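Local structure of uncharacterized protein lp_2664 (2PJQ) at residues T13-Y18 with A60-V65; D80-L85 with A97-I102; R40-L45 with L55-A60; H178-L183 with F209-K214. The protein is of unknown function but probably acts as a metal-dependent phosphohydrolase of the HD-domain superfamily. All coordinates share one frame; numbering follows the deposited sequence.

Contacts 1, 2 and 3 form one continuous, largely apolar region, whereas contact 4 lies on the opposite side of the chain's centre and touches none of them. Contacts 1 and 3 both use helix 53-62, share A60 and meet where I15 packs on A58; contact 2 adjoins both, through L62 on L81 and through I101 on A59. The first three are buried, but their chemistry differs: an indole face under a glutamine in contact 1, a phenylalanine bridging widely spaced helices in contact 2, alanines and a leucine, with an arginine at the edge, in contact 3. Contact 4 is partly buried, grading from paired phenylalanines to a tyrosine beside a lysine. Contacts 3 and 4 both reach the second subunit.

Contact 1: residues T13-Y18 with A60-V65; sequences TAIQTY and AWLHDV
Q16 lies over one face of the W61 indole: its CG stands 3.5 Å from the centroid of the six-membered ring and 20° off the ring normal, which defines a CH-pi contact. Beyond CG the chain runs on beside the ring in the same direction, so that Q16 CD is 3.6 Å from W61 CZ2 and the amide is nearly parallel to the indole. The trans setting of CG relative to the backbone N (chi1 -176°), followed by an extended chain, lays the glutamine along the ring in this way.

Next to Q16 in sequence, I15 presents its CG2 methyl. It points into the fork of L62, 3.3 Å from L62 CG, and it also lies 4.0 Å from W61 CB. The two aliphatic side chains cross at about a right angle. Y18 closes the far end: its CD2 meets L62 CD2 at 4.1 Å, at the ring edge, and its CE2 approaches V65 CG1 at 4.2 Å.

H63 and D64 take no part in this packing. Their side chains converge with H34 and D128, a pattern consistent with an HD-type site, although no metal is bound there. Around the contact, W61 rests on L35 and N39 of helix 32-49, L62 on I98 and I102 of helix 92-102, and Y18 on D80, L81 and Q84 of helix 74-87.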
loop_
_atom_site.group_PDB
_atom_site.type_symbol
_atom_site.label_atom_id
_atom_site.label_comp_id
_atom_site.label_asym_id
_atom_site.label_seq_id
_atom_site.Cartn_x
_atom_site.Cartn_y
_atom_site.Cartn_z
ATOM N N THR B 13 27.885 15.836 2.062
ATOM C CA THR B 13 27.548 15.144 3.305
ATOM C C THR B 13 26.534 15.945 4.106
ATOM O O THR B 13 25.562 15.393 4.619
ATOM C CB THR B 13 28.792 14.913 4.219
ATOM O OG1 THR B 13 29.781 14.154 3.520
ATOM C CG2 THR B 13 28.400 14.141 5.475
ATOM N N ALA B 14 26.758 17.249 4.216
ATOM C CA ALA B 14 25.847 18.102 4.983
ATOM C C ALA B 14 24.433 17.965 4.454
ATOM O O ALA B 14 23.496 17.746 5.218
ATOM C CB ALA B 14 26.286 19.551 4.907
ATOM N N ILE B 15 24.295 18.095 3.135
ATOM C CA ILE B 15 23.010 17.990 2.461
ATOM C C ILE B 15 22.365 16.647 2.748
ATOM O O ILE B 15 21.136 16.560 2.901
ATOM C CB ILE B 15 23.174 18.130 0.925
ATOM C CG1 ILE B 15 23.663 19.533 0.588
ATOM C CG2 ILE B 15 21.850 17.849 0.218
ATOM C CD1 ILE B 15 24.087 19.676 -0.810
ATOM N N GLN B 16 23.196 15.600 2.793
ATOM C CA GLN B 16 22.704 14.247 3.062
ATOM C C GLN B 16 22.108 14.280 4.460
ATOM O O GLN B 16 20.951 13.871 4.685
ATOM C CB GLN B 16 23.847 13.236 3.031
ATOM C CG GLN B 16 23.382 11.788 3.208
ATOM C CD GLN B 16 24.533 10.808 3.429
ATOM O OE1 GLN B 16 25.602 10.911 2.811
ATOM N NE2 GLN B 16 24.312 9.845 4.308
ATOM N N THR B 17 22.910 14.793 5.389
ATOM C CA THR B 17 22.499 14.902 6.766
ATOM C C THR B 17 21.223 15.683 6.815
ATOM O O THR B 17 20.265 15.262 7.448
ATOM C CB THR B 17 23.523 15.639 7.631
ATOM O OG1 THR B 17 24.799 15.027 7.490
ATOM C CG2 THR B 17 23.125 15.577 9.091
ATOM N N TYR B 18 21.197 16.824 6.149
ATOM C CA TYR B 18 19.994 17.633 6.162
ATOM C C TYR B 18 18.772 16.855 5.669
ATOM O O TYR B 18 17.722 16.821 6.328
ATOM C CB TYR B 18 20.185 18.878 5.305
ATOM C CG TYR B 18 19.028 19.831 5.417
ATOM C CD1 TYR B 18 18.800 20.547 6.596
ATOM C CD2 TYR B 18 18.117 19.965 4.373
ATOM C CE1 TYR B 18 17.697 21.363 6.737
ATOM C CE2 TYR B 18 17.003 20.781 4.502
ATOM C CZ TYR B 18 16.799 21.474 5.689
ATOM O OH TYR B 18 15.673 22.244 5.818
ATOM N N ALA B 60 19.618 14.885 -5.757
ATOM C CA ALA B 60 18.898 13.639 -5.517
ATOM C C ALA B 60 18.404 13.609 -4.082
ATOM O O ALA B 60 17.254 13.287 -3.813
ATOM C CB ALA B 60 19.799 12.465 -5.774
ATOM N N TRP B 61 19.299 13.962 -3.165
ATOM C CA TRP B 61 18.999 13.986 -1.738
ATOM C C TRP B 61 17.887 14.961 -1.422
ATOM O O TRP B 61 17.006 14.672 -0.617
ATOM C CB TRP B 61 20.232 14.419 -0.931
ATOM C CG TRP B 61 21.319 13.398 -0.780
ATOM C CD1 TRP B 61 22.614 13.505 -1.210
ATOM C CD2 TRP B 61 21.217 12.143 -0.118
ATOM N NE1 TRP B 61 23.334 12.384 -0.852
ATOM C CE2 TRP B 61 22.498 11.529 -0.179
ATOM C CE3 TRP B 61 20.171 11.467 0.530
ATOM C CZ2 TRP B 61 22.755 10.274 0.379
ATOM C CZ3 TRP B 61 20.427 10.221 1.087
ATOM C CH2 TRP B 61 21.712 9.637 1.006
ATOM N N LEU B 62 17.927 16.113 -2.081
ATOM C CA LEU B 62 16.973 17.183 -1.811
ATOM C C LEU B 62 15.648 17.297 -2.561
ATOM O O LEU B 62 14.879 18.204 -2.275
ATOM C CB LEU B 62 17.718 18.524 -1.905
ATOM C CG LEU B 62 18.946 18.723 -0.995
ATOM C CD1 LEU B 62 19.706 19.972 -1.430
ATOM C CD2 LEU B 62 18.528 18.840 0.465
ATOM N N HIS B 63 15.340 16.411 -3.500
ATOM C CA HIS B 63 14.063 16.561 -4.205
ATOM C C HIS B 63 12.803 16.443 -3.346
ATOM O O HIS B 63 11.900 17.268 -3.457
ATOM C CB HIS B 63 13.906 15.570 -5.345
ATOM C CG HIS B 63 12.499 15.494 -5.852
ATOM N ND1 HIS B 63 11.789 14.315 -5.913
ATOM C CD2 HIS B 63 11.637 16.474 -6.227
ATOM C CE1 HIS B 63 10.550 14.572 -6.298
ATOM N NE2 HIS B 63 10.432 15.876 -6.492
ATOM N N ASP B 64 12.724 15.408 -2.521
ATOM C CA ASP B 64 11.549 15.214 -1.696
ATOM C C ASP B 64 11.397 16.200 -0.558
ATOM O O ASP B 64 10.299 16.466 -0.109
ATOM C CB ASP B 64 11.543 13.802 -1.111
ATOM C CG ASP B 64 11.236 12.750 -2.141
ATOM O OD1 ASP B 64 10.458 13.038 -3.081
ATOM O OD2 ASP B 64 11.756 11.623 -2.005
ATOM N N VAL B 65 12.496 16.743 -0.074
ATOM C CA VAL B 65 12.477 17.667 1.067
ATOM C C VAL B 65 11.610 18.822 0.808
ATOM O O VAL B 65 11.080 19.477 1.760
ATOM C CB VAL B 65 13.876 18.213 1.320
ATOM C CG1 VAL B 65 13.836 19.536 2.053
ATOM C CG2 VAL B 65 14.663 17.200 2.106
#

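Contact 2: residues D80-L85 with A97-I102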
loop_
_atom_site.group_PDB
_atom_site.type_symbol
_atom_site.label_atom_id
_atom_site.label_comp_id
_atom_site.label_asym_id
_atom_site.label_seq_id
_atom_site.Cartn_x
_atom_site.Cartn_y
_atom_site.Cartn_z
ATOM N N ASP B 80 13.418 26.850 3.898
ATOM C CA ASP B 80 14.237 26.164 4.897
ATOM C C ASP B 80 15.508 25.642 4.244
ATOM O O ASP B 80 16.604 25.868 4.742
ATOM C CB ASP B 80 13.488 25.003 5.555
ATOM C CG ASP B 80 12.700 25.437 6.790
ATOM O OD1 ASP B 80 13.160 26.363 7.502
ATOM O OD2 ASP B 80 11.631 24.842 7.057
ATOM N N LEU B 81 15.363 24.956 3.117
ATOM C CA LEU B 81 16.516 24.409 2.411
ATOM C C LEU B 81 17.576 25.474 2.098
ATOM O O LEU B 81 18.776 25.182 2.096
ATOM C CB LEU B 81 16.073 23.715 1.113
ATOM C CG LEU B 81 17.202 23.246 0.178
ATOM C CD1 LEU B 81 18.056 22.185 0.871
ATOM C CD2 LEU B 81 16.620 22.696 -1.103
ATOM N N ILE B 82 17.151 26.704 1.824
ATOM C CA ILE B 82 18.137 27.746 1.533
ATOM C C ILE B 82 18.926 28.040 2.812
ATOM O O ILE B 82 20.154 28.098 2.800
ATOM C CB ILE B 82 17.484 29.071 1.009
ATOM C CG1 ILE B 82 16.943 28.896 -0.416
ATOM C CG2 ILE B 82 18.524 30.160 0.934
ATOM C CD1 ILE B 82 15.786 27.949 -0.528
ATOM N N VAL B 83 18.211 28.218 3.914
ATOM C CA VAL B 83 18.856 28.479 5.187
ATOM C C VAL B 83 19.953 27.440 5.353
ATOM O O VAL B 83 21.040 27.755 5.823
ATOM C CB VAL B 83 17.823 28.405 6.363
ATOM C CG1 VAL B 83 18.516 28.486 7.714
ATOM C CG2 VAL B 83 16.836 29.568 6.239
ATOM N N GLN B 84 19.687 26.210 4.929
ATOM C CA GLN B 84 20.685 25.146 5.035
ATOM C C GLN B 84 21.814 25.300 4.002
ATOM O O GLN B 84 22.999 25.282 4.339
ATOM C CB GLN B 84 20.029 23.771 4.866
ATOM C CG GLN B 84 21.029 22.613 4.921
ATOM C CD GLN B 84 21.918 22.676 6.164
ATOM O OE1 GLN B 84 21.464 23.101 7.227
ATOM N NE2 GLN B 84 23.180 22.248 6.035
ATOM N N LEU B 85 21.448 25.429 2.739
ATOM C CA LEU B 85 22.461 25.592 1.721
ATOM C C LEU B 85 23.285 26.824 2.041
ATOM O O LEU B 85 24.505 26.816 1.853
ATOM C CB LEU B 85 21.817 25.731 0.354
ATOM C CG LEU B 85 21.235 24.444 -0.224
ATOM C CD1 LEU B 85 20.161 24.826 -1.244
ATOM C CD2 LEU B 85 22.346 23.585 -0.849
ATOM N N ALA B 97 21.614 25.761 -9.663
ATOM C CA ALA B 97 21.611 24.469 -10.341
ATOM C C ALA B 97 20.859 23.357 -9.603
ATOM O O ALA B 97 20.455 22.364 -10.217
ATOM C CB ALA B 97 23.048 24.018 -10.640
ATOM N N ILE B 98 20.673 23.532 -8.297
ATOM C CA ILE B 98 19.976 22.562 -7.469
ATOM C C ILE B 98 18.463 22.691 -7.623
ATOM O O ILE B 98 17.751 21.698 -7.690
ATOM C CB ILE B 98 20.368 22.753 -5.996
ATOM C CG1 ILE B 98 21.865 22.486 -5.849
ATOM C CG2 ILE B 98 19.541 21.835 -5.086
ATOM C CD1 ILE B 98 22.421 22.682 -4.454
ATOM N N PHE B 99 17.959 23.916 -7.672
ATOM C CA PHE B 99 16.524 24.085 -7.831
ATOM C C PHE B 99 16.151 23.833 -9.263
ATOM O O PHE B 99 15.045 23.365 -9.554
ATOM C CB PHE B 99 16.094 25.468 -7.402
ATOM C CG PHE B 99 16.085 25.648 -5.909
ATOM C CD1 PHE B 99 15.014 25.195 -5.152
ATOM C CD2 PHE B 99 17.154 26.259 -5.257
ATOM C CE1 PHE B 99 15.006 25.349 -3.772
ATOM C CE2 PHE B 99 17.153 26.416 -3.881
ATOM C CZ PHE B 99 16.072 25.960 -3.135
ATOM N N ALA B 100 17.105 24.109 -10.147
ATOM C CA ALA B 100 16.936 23.905 -11.570
ATOM C C ALA B 100 16.450 22.487 -11.780
ATOM O O ALA B 100 15.580 22.230 -12.602
ATOM C CB ALA B 100 18.249 24.096 -12.269
ATOM N N ILE B 101 17.020 21.563 -11.016
ATOM C CA ILE B 101 16.645 20.164 -11.113
ATOM C C ILE B 101 15.335 19.908 -10.364
ATOM O O ILE B 101 14.250 19.945 -10.926
ATOM C CB ILE B 101 17.749 19.262 -10.518
ATOM C CG1 ILE B 101 19.005 19.343 -11.387
ATOM C CG2 ILE B 101 17.250 17.818 -10.414
ATOM C CD1 ILE B 101 20.207 18.644 -10.804
ATOM N N ILE B 102 15.466 19.645 -9.080
ATOM C CA ILE B 102 14.338 19.381 -8.217
ATOM C C ILE B 102 13.024 19.963 -8.702
ATOM O O ILE B 102 12.076 19.228 -8.972
ATOM C CB ILE B 102 14.626 19.926 -6.838
ATOM C CG1 ILE B 102 15.983 19.411 -6.376
ATOM C CG2 ILE B 102 13.544 19.514 -5.884
ATOM C CD1 ILE B 102 16.454 20.111 -5.151
#
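F99 spans most of the gap to helix 74-87, meeting L81, I82 and L85 with the outer atoms of its ring. The spacing matches the reach of this side chain: the axes of 80-85 and 97-102 come no closer than 12.8 Å, and even the nearest CA pairs are far apart, the CA of L85 lying 10.0 Å from the CA of I98 and the CA of I82 10.2 Å from the CA of F99. The backbones therefore stay well separated and the contact is carried wholly by side-chain ends.

Three orientations can be told apart. L81 and F99 approach from opposite directions, with L81 CD2 reaching F99 CZ at 3.9 Å. I82 instead crosses the ring's long direction at about a right angle; its CB leaves the helix to one side, and the bend at chi2 (67°) brings CD1 round to F99 CZ, 3.3 Å away. L85 and I98 reach toward each other, tip to tip, L85 CD2 lying 3.7 Å from I98 CD1. The other methyl of L85, CD1, is turned toward the ring and stands 4.3 Å from F99 CE2, so L85 touches both I98 and F99.

The two segments run roughly antiparallel, at 146°, and every touch between them is apolar. H78 adds a ring beside F99, their planes about 20° apart. Within the bundle, helix 53-62 packs against both members: its L62 touches L81, while I101 rests on its L55 and A59.

Contact 3: residues R40-L45 with L55-A60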
loop_
_atom_site.group_PDB
_atom_site.type_symbol
_atom_site.label_atom_id
_atom_site.label_comp_id
_atom_site.label_asym_id
_atom_site.label_seq_id
_atom_site.Cartn_x
_atom_site.Cartn_y
_atom_site.Cartn_z
ATOM N N ARG B 40 21.906 5.683 -4.193
ATOM C CA ARG B 40 22.701 4.616 -4.779
ATOM C C ARG B 40 22.445 4.421 -6.278
ATOM O O ARG B 40 23.341 4.014 -7.014
ATOM C CB ARG B 40 22.447 3.334 -3.984
ATOM C CG ARG B 40 22.340 2.050 -4.780
ATOM C CD ARG B 40 22.030 0.914 -3.818
ATOM N NE ARG B 40 20.865 1.219 -2.990
ATOM C CZ ARG B 40 20.421 0.456 -1.995
ATOM N NH1 ARG B 40 21.043 -0.679 -1.687
ATOM N NH2 ARG B 40 19.353 0.832 -1.302
ATOM N N LEU B 41 21.228 4.720 -6.725
ATOM C CA LEU B 41 20.865 4.613 -8.148
ATOM C C LEU B 41 21.442 5.804 -8.917
ATOM O O LEU B 41 21.970 5.651 -10.019
ATOM C CB LEU B 41 19.340 4.613 -8.322
ATOM C CG LEU B 41 18.510 3.345 -8.107
ATOM C CD1 LEU B 41 17.054 3.734 -7.917
ATOM C CD2 LEU B 41 18.664 2.403 -9.296
ATOM N N ALA B 42 21.322 6.992 -8.325
ATOM C CA ALA B 42 21.817 8.217 -8.931
ATOM C C ALA B 42 23.298 8.079 -9.198
ATOM O O ALA B 42 23.784 8.435 -10.270
ATOM C CB ALA B 42 21.569 9.395 -8.003
ATOM N N ARG B 43 24.013 7.540 -8.213
ATOM C CA ARG B 43 25.453 7.380 -8.319
ATOM C C ARG B 43 25.849 6.461 -9.463
ATOM O O ARG B 43 26.718 6.803 -10.249
ATOM C CB ARG B 43 26.014 6.879 -6.992
ATOM C CG ARG B 43 27.538 6.833 -6.921
ATOM C CD ARG B 43 27.981 6.160 -5.619
ATOM N NE ARG B 43 27.674 6.971 -4.447
ATOM C CZ ARG B 43 28.383 8.036 -4.083
ATOM N NH1 ARG B 43 29.439 8.401 -4.803
ATOM N NH2 ARG B 43 28.030 8.751 -3.016
ATOM N N ARG B 44 25.220 5.304 -9.588
ATOM C CA ARG B 44 25.596 4.437 -10.692
ATOM C C ARG B 44 25.307 5.119 -12.033
ATOM O O ARG B 44 26.170 5.186 -12.910
ATOM C CB ARG B 44 24.852 3.102 -10.645
ATOM C CG ARG B 44 25.258 2.231 -11.815
ATOM C CD ARG B 44 24.307 1.109 -12.117
ATOM N NE ARG B 44 24.610 0.588 -13.446
ATOM C CZ ARG B 44 23.911 -0.356 -14.072
ATOM N NH1 ARG B 44 22.850 -0.908 -13.496
ATOM N NH2 ARG B 44 24.269 -0.745 -15.287
ATOM N N LEU B 45 24.084 5.620 -12.175
ATOM C CA LEU B 45 23.643 6.290 -13.396
ATOM C C LEU B 45 24.506 7.490 -13.761
ATOM O O LEU B 45 24.834 7.682 -14.927
ATOM C CB LEU B 45 22.180 6.737 -13.246
ATOM C CG LEU B 45 21.044 6.104 -14.071
ATOM C CD1 LEU B 45 21.176 4.582 -14.197
ATOM C CD2 LEU B 45 19.727 6.474 -13.390
ATOM N N LEU B 55 26.673 17.317 -7.767
ATOM C CA LEU B 55 25.494 18.133 -8.005
ATOM C C LEU B 55 24.330 17.156 -8.025
ATOM O O LEU B 55 23.282 17.405 -7.419
ATOM C CB LEU B 55 25.576 18.828 -9.365
ATOM C CG LEU B 55 24.665 20.015 -9.716
ATOM C CD1 LEU B 55 24.589 20.138 -11.231
ATOM C CD2 LEU B 55 23.275 19.843 -9.150
ATOM N N THR B 56 24.532 16.045 -8.738
ATOM C CA THR B 56 23.524 15.001 -8.901
ATOM C C THR B 56 22.969 14.485 -7.581
ATOM O O THR B 56 21.776 14.599 -7.315
ATOM C CB THR B 56 24.097 13.788 -9.690
ATOM O OG1 THR B 56 24.499 14.210 -10.995
ATOM C CG2 THR B 56 23.051 12.705 -9.864
ATOM N N LEU B 57 23.834 13.913 -6.752
ATOM C CA LEU B 57 23.376 13.351 -5.491
ATOM C C LEU B 57 22.728 14.425 -4.658
ATOM O O LEU B 57 21.682 14.191 -4.052
ATOM C CB LEU B 57 24.531 12.718 -4.718
ATOM C CG LEU B 57 25.353 11.731 -5.533
ATOM C CD1 LEU B 57 26.374 11.069 -4.639
ATOM C CD2 LEU B 57 24.427 10.702 -6.168
ATOM N N ALA B 58 23.356 15.597 -4.632
ATOM C CA ALA B 58 22.844 16.725 -3.870
ATOM C C ALA B 58 21.384 16.908 -4.252
ATOM O O ALA B 58 20.497 16.831 -3.393
ATOM C CB ALA B 58 23.637 17.966 -4.186
ATOM N N ALA B 59 21.128 17.110 -5.545
ATOM C CA ALA B 59 19.764 17.293 -6.014
ATOM C C ALA B 59 18.962 16.037 -5.762
ATOM O O ALA B 59 17.752 16.103 -5.580
ATOM C CB ALA B 59 19.740 17.645 -7.504
ATOM N N ALA B 60 19.618 14.885 -5.757
ATOM C CA ALA B 60 18.898 13.639 -5.517
ATOM C C ALA B 60 18.404 13.609 -4.082
ATOM O O ALA B 60 17.254 13.287 -3.813
ATOM C CB ALA B 60 19.799 12.465 -5.774
#
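T56 and A60, which both touch A42 on the facing helix, are joined by the shortest backbone bond of the pair of segments, A60 N to T56 O at 2.7 Å. The polar end of this buried threonine, its hydroxyl, is satisfied by the carbonyl oxygen of N52, just ahead of the helix. Its methyl is thereby left to do the packing: T56 CG2 lies 4.1 Å from A42 CB.

A42 CB is met by three residues, for A60 CB stands 4.2 Å away and L57 CD2 3.6 Å. Small side chains at A42 and A60 go with a close approach of the backbones: the axes of 40-45 and 55-60 approach to 9.4 Å, at 156°. Joined by a short connection, helices 32-49 and 53-62 thus form an antiparallel alpha-alpha hairpin. In this chain H34 lies on the first helix and H63 and D64 just past the second, positions consistent with an HD-type motif.

L57 divides its methyls between two partners. While CD2 faces A42, CD1 lies over one face of the R43 guanidinium, 3.3 Å from NH2 and 3.7 Å from R43 CZ. A bend at chi3 (-69°) folds the arginine's end back over the leucine. With an alanine in place of L57, the guanidinium face would probably lose its apolar support and be freer to turn, and a gap would open beside A42. Elsewhere on helix 32-49, D220 of the second subunit packs against R40 and L41.

Contact 4: residues H178-L183 with F209-K214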
loop_
_atom_site.group_PDB
_atom_site.type_symbol
_atom_site.label_atom_id
_atom_site.label_comp_id
_atom_site.label_asym_id
_atom_site.label_seq_id
_atom_site.Cartn_x
_atom_site.Cartn_y
_atom_site.Cartn_z
ATOM N N HIS B 178 -3.330 5.448 -10.945
ATOM C CA HIS B 178 -1.996 6.022 -10.932
ATOM C C HIS B 178 -1.042 5.264 -11.844
ATOM O O HIS B 178 -0.165 5.865 -12.456
ATOM C CB HIS B 178 -1.444 6.066 -9.504
ATOM C CG HIS B 178 -0.336 7.054 -9.333
ATOM N ND1 HIS B 178 -0.374 8.312 -9.902
ATOM C CD2 HIS B 178 0.850 6.970 -8.686
ATOM C CE1 HIS B 178 0.742 8.955 -9.615
ATOM N NE2 HIS B 178 1.502 8.164 -8.880
ATOM N N PHE B 179 -1.201 3.946 -11.934
ATOM C CA PHE B 179 -0.337 3.168 -12.814
ATOM C C PHE B 179 -0.651 3.608 -14.233
ATOM O O PHE B 179 0.239 3.984 -14.983
ATOM C CB PHE B 179 -0.578 1.661 -12.660
ATOM C CG PHE B 179 -0.156 1.115 -11.332
ATOM C CD1 PHE B 179 -0.934 1.315 -10.205
ATOM C CD2 PHE B 179 1.046 0.456 -11.191
ATOM C CE1 PHE B 179 -0.518 0.861 -8.951
ATOM C CE2 PHE B 179 1.471 0.002 -9.938
ATOM C CZ PHE B 179 0.685 0.209 -8.822
ATOM N N TYR B 180 -1.931 3.586 -14.585
ATOM C CA TYR B 180 -2.354 3.990 -15.917
ATOM C C TYR B 180 -1.958 5.423 -16.205
ATOM O O TYR B 180 -1.369 5.710 -17.245
ATOM C CB TYR B 180 -3.872 3.847 -16.065
ATOM C CG TYR B 180 -4.340 2.420 -16.245
ATOM C CD1 TYR B 180 -3.891 1.654 -17.320
ATOM C CD2 TYR B 180 -5.197 1.817 -15.313
ATOM C CE1 TYR B 180 -4.273 0.321 -17.463
ATOM C CE2 TYR B 180 -5.586 0.481 -15.448
ATOM C CZ TYR B 180 -5.114 -0.258 -16.521
ATOM O OH TYR B 180 -5.428 -1.592 -16.628
ATOM N N GLU B 181 -2.282 6.312 -15.270
ATOM C CA GLU B 181 -2.004 7.743 -15.394
ATOM C C GLU B 181 -0.540 8.167 -15.341
ATOM O O GLU B 181 -0.166 9.197 -15.916
ATOM C CB GLU B 181 -2.758 8.506 -14.301
ATOM C CG GLU B 181 -4.256 8.476 -14.461
ATOM C CD GLU B 181 -4.983 9.117 -13.303
ATOM O OE1 GLU B 181 -4.514 10.156 -12.789
ATOM O OE2 GLU B 181 -6.044 8.588 -12.916
ATOM N N LYS B 182 0.286 7.386 -14.642
ATOM C CA LYS B 182 1.689 7.733 -14.483
ATOM C C LYS B 182 2.670 6.577 -14.583
ATOM O O LYS B 182 3.250 6.351 -15.637
ATOM C CB LYS B 182 1.883 8.474 -13.151
ATOM C CG LYS B 182 3.324 8.916 -12.875
ATOM C CD LYS B 182 3.410 10.089 -11.910
ATOM C CE LYS B 182 4.845 10.363 -11.504
ATOM N NZ LYS B 182 5.246 9.584 -10.284
ATOM N N LEU B 183 2.854 5.854 -13.484
ATOM C CA LEU B 183 3.792 4.726 -13.403
ATOM C C LEU B 183 4.027 3.840 -14.639
ATOM O O LEU B 183 5.151 3.382 -14.862
ATOM C CB LEU B 183 3.396 3.842 -12.223
ATOM C CG LEU B 183 3.129 4.664 -10.960
ATOM C CD1 LEU B 183 2.862 3.740 -9.768
ATOM C CD2 LEU B 183 4.327 5.575 -10.702
ATOM N N PHE B 209 0.170 -6.842 -11.621
ATOM C CA PHE B 209 -0.549 -6.375 -10.448
ATOM C C PHE B 209 -1.864 -5.695 -10.812
ATOM O O PHE B 209 -2.907 -6.066 -10.281
ATOM C CB PHE B 209 0.329 -5.427 -9.624
ATOM C CG PHE B 209 -0.366 -4.851 -8.430
ATOM C CD1 PHE B 209 -0.724 -5.658 -7.356
ATOM C CD2 PHE B 209 -0.708 -3.505 -8.395
ATOM C CE1 PHE B 209 -1.419 -5.127 -6.256
ATOM C CE2 PHE B 209 -1.405 -2.965 -7.301
ATOM C CZ PHE B 209 -1.759 -3.782 -6.231
ATOM N N VAL B 210 -1.826 -4.704 -11.703
ATOM C CA VAL B 210 -3.046 -4.004 -12.110
ATOM C C VAL B 210 -4.012 -4.971 -12.815
ATOM O O VAL B 210 -5.240 -4.833 -12.734
ATOM C CB VAL B 210 -2.718 -2.831 -13.055
ATOM C CG1 VAL B 210 -3.980 -2.029 -13.387
ATOM C CG2 VAL B 210 -1.688 -1.945 -12.406
ATOM N N ASP B 211 -3.457 -5.958 -13.507
ATOM C CA ASP B 211 -4.284 -6.930 -14.198
ATOM C C ASP B 211 -4.900 -7.908 -13.202
ATOM O O ASP B 211 -6.123 -8.011 -13.103
ATOM C CB ASP B 211 -3.458 -7.635 -15.280
ATOM C CG ASP B 211 -3.190 -6.722 -16.481
ATOM O OD1 ASP B 211 -3.654 -5.556 -16.455
ATOM O OD2 ASP B 211 -2.529 -7.153 -17.448
ATOM N N GLN B 212 -4.071 -8.608 -12.440
ATOM C CA GLN B 212 -4.604 -9.531 -11.445
ATOM C C GLN B 212 -5.551 -8.840 -10.459
ATOM O O GLN B 212 -6.454 -9.470 -9.914
ATOM C CB GLN B 212 -3.467 -10.197 -10.679
ATOM C CG GLN B 212 -3.038 -11.499 -11.301
ATOM C CD GLN B 212 -4.222 -12.387 -11.577
ATOM O OE1 GLN B 212 -4.714 -12.453 -12.708
ATOM N NE2 GLN B 212 -4.713 -13.062 -10.536
ATOM N N PHE B 213 -5.347 -7.547 -10.229
ATOM C CA PHE B 213 -6.199 -6.801 -9.313
ATOM C C PHE B 213 -7.609 -6.619 -9.890
ATOM O O PHE B 213 -8.597 -6.702 -9.162
ATOM C CB PHE B 213 -5.574 -5.430 -8.994
ATOM C CG PHE B 213 -6.406 -4.578 -8.066
ATOM C CD1 PHE B 213 -7.507 -3.874 -8.541
ATOM C CD2 PHE B 213 -6.093 -4.493 -6.711
ATOM C CE1 PHE B 213 -8.293 -3.094 -7.681
ATOM C CE2 PHE B 213 -6.867 -3.719 -5.839
ATOM C CZ PHE B 213 -7.968 -3.017 -6.326
ATOM N N LYS B 214 -7.703 -6.382 -11.195
ATOM C CA LYS B 214 -9.002 -6.180 -11.827
ATOM C C LYS B 214 -9.652 -7.499 -12.185
ATOM O O LYS B 214 -10.866 -7.572 -12.366
ATOM C CB LYS B 214 -8.856 -5.297 -13.062
ATOM C CG LYS B 214 -8.112 -4.026 -12.736
ATOM C CD LYS B 214 -8.749 -2.805 -13.341
ATOM C CE LYS B 214 -8.381 -2.656 -14.784
ATOM N NZ LYS B 214 -8.913 -1.356 -15.242
#
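F179 meets V210 from the root of its side chain onward. Its CB lies 3.8 Å from V210 CG2, and the same methyl is 3.6 Å from CG at the start of the ring. CG2 sits over one face, 28° off the normal through the centroid, a CH-pi contact; L183 CD1 lies above the opposite face, so the ring is held between two aliphatic groups. At the tip, F179 CZ reaches F209 CD2 at 4.0 Å. The two rings are inclined at 49°, with centroids 5.8 Å apart.

V210 turns its other methyl to the neighbouring aromatic residue: CG1 is 3.6 Å from Y180 CE2. Further out, K214 comes from the opposite direction, its CE 3.6 Å from Y180 OH, where bends at chi2 and chi3 bring that end back toward the ring. Replacing Y180 by an alanine would probably remove the ring from beside V210 CG1 and leave the end of K214 less restrained.

The segments run antiparallel at 162°, with axes 11.7 Å apart, and a wider pi-type turn occurs at 179-183. Together they make an antiparallel helix pair with an aromatic core in a chain that is helical without any strand; F179 and F209 carry that core on to I138 and L142 of helix 134-148, and F209 extends it to I138 of the second subunit.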